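Local coordinates for protein nicotinate-nucleotide pyrophosphorylase (Francisella tularensis subsp. tularensis, PDB 3TQV) that probably converts quinolinate and phosphoribosyl pyrophosphate into nicotinate mononucleotide, carbon dioxide and diphosphate, a step on the way to NAD(+), at residues G241-R253 and G263-H275. Sequence-based numbering, arbitrary orientation.
With PO4 (phosphate ion), chain E.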
loop_
_atom_site.group_PDB
_atom_site.type_symbol
_atom_site.label_atom_id
_atom_site.label_comp_id
_atom_site.label_asym_id
_atom_site.label_seq_id
_atom_site.Cartn_x
_atom_site.Cartn_y
_atom_site.Cartn_z
ATOM N N GLY B 241 -32.850 -13.018 12.988
ATOM C CA GLY B 241 -32.995 -13.373 14.385
ATOM C C GLY B 241 -32.151 -14.554 14.822
ATOM O O GLY B 241 -32.118 -14.899 16.002
ATOM N N LYS B 242 -31.472 -15.182 13.869
ATOM C CA LYS B 242 -30.696 -16.383 14.154
ATOM C C LYS B 242 -29.200 -16.082 14.196
ATOM O O LYS B 242 -28.608 -16.016 15.276
ATOM C CB LYS B 242 -30.984 -17.459 13.110
ATOM C CG LYS B 242 -32.446 -17.831 12.979
ATOM C CD LYS B 242 -32.791 -19.060 13.803
ATOM C CE LYS B 242 -34.093 -19.667 13.318
ATOM N NZ LYS B 242 -35.088 -18.604 12.990
ATOM N N VAL B 243 -28.593 -15.919 13.019
ATOM C CA VAL B 243 -27.185 -15.530 12.921
ATOM C C VAL B 243 -27.026 -14.205 12.215
ATOM O O VAL B 243 -27.846 -13.821 11.386
ATOM C CB VAL B 243 -26.340 -16.528 12.122
ATOM C CG1 VAL B 243 -25.991 -17.726 12.965
ATOM C CG2 VAL B 243 -27.065 -16.920 10.849
ATOM N N ALA B 244 -25.947 -13.522 12.564
ATOM C CA ALA B 244 -25.485 -12.347 11.860
ATOM C C ALA B 244 -25.004 -12.784 10.473
ATOM O O ALA B 244 -24.480 -13.886 10.309
ATOM C CB ALA B 244 -24.364 -11.714 12.652
ATOM N N LEU B 245 -25.207 -11.941 9.468
ATOM C CA LEU B 245 -24.786 -12.271 8.102
ATOM C C LEU B 245 -23.823 -11.224 7.559
ATOM O O LEU B 245 -24.066 -10.012 7.690
ATOM C CB LEU B 245 -25.980 -12.359 7.148
ATOM C CG LEU B 245 -26.888 -13.580 7.099
ATOM C CD1 LEU B 245 -27.913 -13.388 5.992
ATOM C CD2 LEU B 245 -26.103 -14.865 6.881
ATOM N N GLU B 246 -22.744 -11.707 6.940
ATOM C CA GLU B 246 -21.737 -10.873 6.278
ATOM C C GLU B 246 -21.560 -11.339 4.822
ATOM O O GLU B 246 -21.371 -12.523 4.568
ATOM C CB GLU B 246 -20.425 -10.938 7.072
ATOM C CG GLU B 246 -19.211 -10.326 6.397
ATOM C CD GLU B 246 -17.895 -10.611 7.141
ATOM O OE1 GLU B 246 -17.836 -11.529 7.988
ATOM O OE2 GLU B 246 -16.906 -9.899 6.877
ATOM N N VAL B 247 -21.653 -10.413 3.868
ATOM C CA VAL B 247 -21.599 -10.764 2.434
ATOM C C VAL B 247 -20.236 -10.502 1.789
ATOM O O VAL B 247 -19.730 -9.393 1.833
ATOM C CB VAL B 247 -22.683 -10.022 1.597
ATOM C CG1 VAL B 247 -22.363 -10.113 0.096
ATOM C CG2 VAL B 247 -24.065 -10.565 1.880
ATOM N N SER B 248 -19.648 -11.535 1.189
ATOM C CA SER B 248 -18.369 -11.410 0.489
ATOM C C SER B 248 -18.494 -11.877 -0.949
ATOM O O SER B 248 -19.104 -12.908 -1.211
ATOM C CB SER B 248 -17.292 -12.236 1.182
ATOM O OG SER B 248 -16.081 -12.183 0.456
ATOM N N GLY B 249 -17.910 -11.129 -1.878
ATOM C CA GLY B 249 -17.986 -11.479 -3.286
ATOM C C GLY B 249 -17.328 -10.409 -4.128
ATOM O O GLY B 249 -17.989 -9.756 -4.933
ATOM N N ASN B 250 -16.026 -10.230 -3.912
ATOM C CA ASN B 250 -15.228 -9.185 -4.557
ATOM C C ASN B 250 -15.999 -7.883 -4.759
ATOM O O ASN B 250 -16.225 -7.460 -5.886
ATOM C CB ASN B 250 -14.665 -9.703 -5.890
ATOM C CG ASN B 250 -13.599 -8.788 -6.481
ATOM O OD1 ASN B 250 -13.005 -7.958 -5.780
ATOM N ND2 ASN B 250 -13.348 -8.942 -7.777
ATOM N N ILE B 251 -16.387 -7.247 -3.662
ATOM C CA ILE B 251 -17.278 -6.089 -3.714
ATOM C C ILE B 251 -16.558 -4.743 -3.854
ATOM O O ILE B 251 -15.510 -4.520 -3.246
ATOM C CB ILE B 251 -18.204 -6.089 -2.491
ATOM C CG1 ILE B 251 -19.063 -7.356 -2.519
ATOM C CG2 ILE B 251 -19.058 -4.849 -2.461
ATOM C CD1 ILE B 251 -19.726 -7.686 -1.196
ATOM N N ASP B 252 -17.126 -3.870 -4.683
ATOM C CA ASP B 252 -16.592 -2.530 -4.934
ATOM C C ASP B 252 -17.712 -1.475 -4.983
ATOM O O ASP B 252 -18.897 -1.790 -4.821
ATOM C CB ASP B 252 -15.772 -2.506 -6.240
ATOM C CG ASP B 252 -16.616 -2.826 -7.485
ATOM O OD1 ASP B 252 -16.987 -1.895 -8.226
ATOM O OD2 ASP B 252 -16.907 -4.012 -7.736
ATOM N N ARG B 253 -17.321 -0.228 -5.226
ATOM C CA ARG B 253 -18.249 0.895 -5.305
ATOM C C ARG B 253 -19.379 0.684 -6.308
ATOM O O ARG B 253 -20.373 1.413 -6.304
ATOM C CB ARG B 253 -17.486 2.169 -5.669
ATOM C CG ARG B 253 -16.741 2.064 -6.984
ATOM C CD ARG B 253 -15.793 3.224 -7.207
ATOM N NE ARG B 253 -15.731 3.556 -8.624
ATOM C CZ ARG B 253 -15.251 2.744 -9.561
ATOM N NH1 ARG B 253 -14.778 1.545 -9.233
ATOM N NH2 ARG B 253 -15.242 3.130 -10.831
ATOM N N GLY B 263 -30.414 -5.902 2.658
ATOM C CA GLY B 263 -30.528 -5.720 4.090
ATOM C C GLY B 263 -29.698 -6.679 4.924
ATOM O O GLY B 263 -29.949 -6.840 6.127
ATOM N N VAL B 264 -28.717 -7.335 4.313
ATOM C CA VAL B 264 -27.794 -8.103 5.126
ATOM C C VAL B 264 -27.103 -7.130 6.053
ATOM O O VAL B 264 -26.859 -5.973 5.673
ATOM C CB VAL B 264 -26.713 -8.775 4.309
ATOM C CG1 VAL B 264 -27.227 -10.087 3.725
ATOM C CG2 VAL B 264 -26.173 -7.781 3.238
ATOM N N ASP B 265 -26.775 -7.614 7.252
ATOM C CA ASP B 265 -26.211 -6.789 8.303
ATOM C C ASP B 265 -24.900 -6.149 7.863
ATOM O O ASP B 265 -24.672 -4.953 8.064
ATOM C CB ASP B 265 -25.952 -7.646 9.546
ATOM C CG ASP B 265 -27.126 -8.552 9.904
ATOM O OD1 ASP B 265 -28.222 -8.038 10.231
ATOM O OD2 ASP B 265 -26.943 -9.787 9.900
ATOM N N PHE B 266 -24.040 -6.970 7.267
ATOM C CA PHE B 266 -22.660 -6.592 7.002
ATOM C C PHE B 266 -22.207 -6.918 5.586
ATOM O O PHE B 266 -22.604 -7.926 5.018
ATOM C CB PHE B 266 -21.738 -7.326 7.957
ATOM C CG PHE B 266 -21.867 -6.906 9.386
ATOM C CD1 PHE B 266 -21.545 -5.616 9.777
ATOM C CD2 PHE B 266 -22.258 -7.822 10.352
ATOM C CE1 PHE B 266 -21.631 -5.236 11.106
ATOM C CE2 PHE B 266 -22.350 -7.458 11.687
ATOM C CZ PHE B 266 -22.044 -6.154 12.064
ATOM N N ILE B 267 -21.356 -6.061 5.036
ATOM C CA ILE B 267 -20.721 -6.304 3.747
ATOM C C ILE B 267 -19.198 -6.269 3.896
ATOM O O ILE B 267 -18.627 -5.237 4.249
ATOM C CB ILE B 267 -21.148 -5.253 2.709
ATOM C CG1 ILE B 267 -22.650 -5.354 2.448
ATOM C CG2 ILE B 267 -20.356 -5.417 1.417
ATOM C CD1 ILE B 267 -23.172 -4.333 1.470
ATOM N N SER B 268 -18.548 -7.405 3.658
ATOM C CA SER B 268 -17.089 -7.474 3.695
ATOM C C SER B 268 -16.520 -6.933 2.394
ATOM O O SER B 268 -17.059 -7.183 1.317
ATOM C CB SER B 268 -16.613 -8.915 3.900
ATOM O OG SER B 268 -15.245 -8.941 4.278
ATOM N N VAL B 269 -15.432 -6.191 2.497
ATOM C CA VAL B 269 -14.829 -5.561 1.338
ATOM C C VAL B 269 -13.320 -5.497 1.530
ATOM O O VAL B 269 -12.821 -4.786 2.407
ATOM C CB VAL B 269 -15.382 -4.137 1.117
ATOM C CG1 VAL B 269 -14.682 -3.461 -0.043
ATOM C CG2 VAL B 269 -16.870 -4.183 0.853
ATOM N N GLY B 270 -12.590 -6.255 0.725
ATOM C CA GLY B 270 -11.145 -6.233 0.782
ATOM C C GLY B 270 -10.627 -5.009 0.065
ATOM O O GLY B 270 -9.519 -4.551 0.322
ATOM N N ALA B 271 -11.445 -4.467 -0.831
ATOM C CA ALA B 271 -10.999 -3.400 -1.731
ATOM C C ALA B 271 -10.500 -2.206 -0.941
ATOM O O ALA B 271 -9.632 -1.467 -1.391
ATOM C CB ALA B 271 -12.118 -2.992 -2.705
ATOM N N ILE B 272 -11.033 -2.041 0.261
ATOM C CA ILE B 272 -10.738 -0.846 1.042
ATOM C C ILE B 272 -9.351 -0.852 1.679
ATOM O O ILE B 272 -8.918 0.166 2.197
ATOM C CB ILE B 272 -11.823 -0.576 2.100
ATOM C CG1 ILE B 272 -11.927 -1.746 3.070
ATOM C CG2 ILE B 272 -13.181 -0.339 1.426
ATOM C CD1 ILE B 272 -12.853 -1.472 4.234
ATOM N N THR B 273 -8.651 -1.985 1.609
ATOM C CA THR B 273 -7.304 -2.108 2.177
ATOM C C THR B 273 -6.291 -2.636 1.174
ATOM O O THR B 273 -5.152 -2.198 1.156
ATOM C CB THR B 273 -7.260 -2.990 3.469
ATOM O OG1 THR B 273 -8.273 -4.005 3.430
ATOM C CG2 THR B 273 -7.451 -2.139 4.701
ATOM N N LYS B 274 -6.721 -3.609 0.382
ATOM C CA LYS B 274 -6.000 -4.168 -0.766
ATOM C C LYS B 274 -5.371 -3.135 -1.716
ATOM O O LYS B 274 -4.192 -3.217 -2.074
ATOM C CB LYS B 274 -7.021 -4.955 -1.582
ATOM C CG LYS B 274 -6.495 -6.140 -2.276
ATOM C CD LYS B 274 -7.628 -7.106 -2.565
ATOM C CE LYS B 274 -8.694 -6.469 -3.408
ATOM N NZ LYS B 274 -9.614 -7.543 -3.816
ATOM N N HIS B 275 -6.190 -2.194 -2.171
ATOM C CA HIS B 275 -5.736 -1.158 -3.085
ATOM C C HIS B 275 -5.459 0.105 -2.287
ATOM O O HIS B 275 -5.905 0.227 -1.149
ATOM C CB HIS B 275 -6.802 -0.876 -4.147
ATOM C CG HIS B 275 -7.277 -2.098 -4.868
ATOM N ND1 HIS B 275 -6.449 -3.162 -5.155
ATOM C CD2 HIS B 275 -8.497 -2.432 -5.351
ATOM C CE1 HIS B 275 -7.135 -4.094 -5.795
ATOM N NE2 HIS B 275 -8.380 -3.676 -5.924
HETATM P P PO4 E . -12.463 -9.425 -1.404
HETATM O O1 PO4 E . -13.417 -9.931 -2.451
HETATM O O2 PO4 E . -11.489 -8.502 -2.073
HETATM O O3 PO4 E . -13.283 -8.732 -0.347
HETATM O O4 PO4 E . -11.731 -10.564 -0.743
HETATM O O HOH W 1 -14.418 -9.467 6.493
HETATM O O HOH W 2 -14.270 -10.526 1.642
HETATM O O HOH W 3 -16.262 -8.974 -1.046
HETATM O O HOH W 4 -13.359 -6.060 -2.133
#
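E246 and F266 lie side by side on neighbouring parallel strands, and the E246 side chain illustrates how a group on one face of a parallel sheet runs along the adjoining strand. Its CB packs on F266 CB at 3.9 Å. From there CG stands anti to the backbone N (chi1 170°), which sends the extended chain along the partner strand until CG and CD both rest against S268 CB. At the tip, OE2 accepts a hydrogen bond from a water 2.6 Å away and lies 3.2 Å from S268 OG, while OE1 comes close to the like-charged carboxylate of E202.

Beneath these side chains the strands are joined by F266 N to L245 O, V247 N to F266 O (2.9 Å) and S268 N to V247 O. D265 extends the pairing before the second strand begins: its OD2 uses the anti lone pair to receive L245 N at 2.8 Å. On the sheet face of V247 and I267, V264 CG1 presses on V247 CG2, while I251 CD1 reaches I267 CG2 at 3.5 Å.

Past the strands, a phosphate ion, probably from the crystallisation liquor, is bound by G270 N and, from helix 271-274, by K274 NZ (2.7 Å to its O2); 241-253 reaches it through waters. S248 to N250 and V269 to A271 are predicted substrate-binding residues, so the ion may mark where a substrate phosphate binds.

The pair forms one beta-alpha-beta unit: helix 256-260 connects the strands and packs on V247, I251 and I267, helix 229-239 covers L245 and V264, and strand 221-225 hydrogen-bonds along the other edge of strand 244-248.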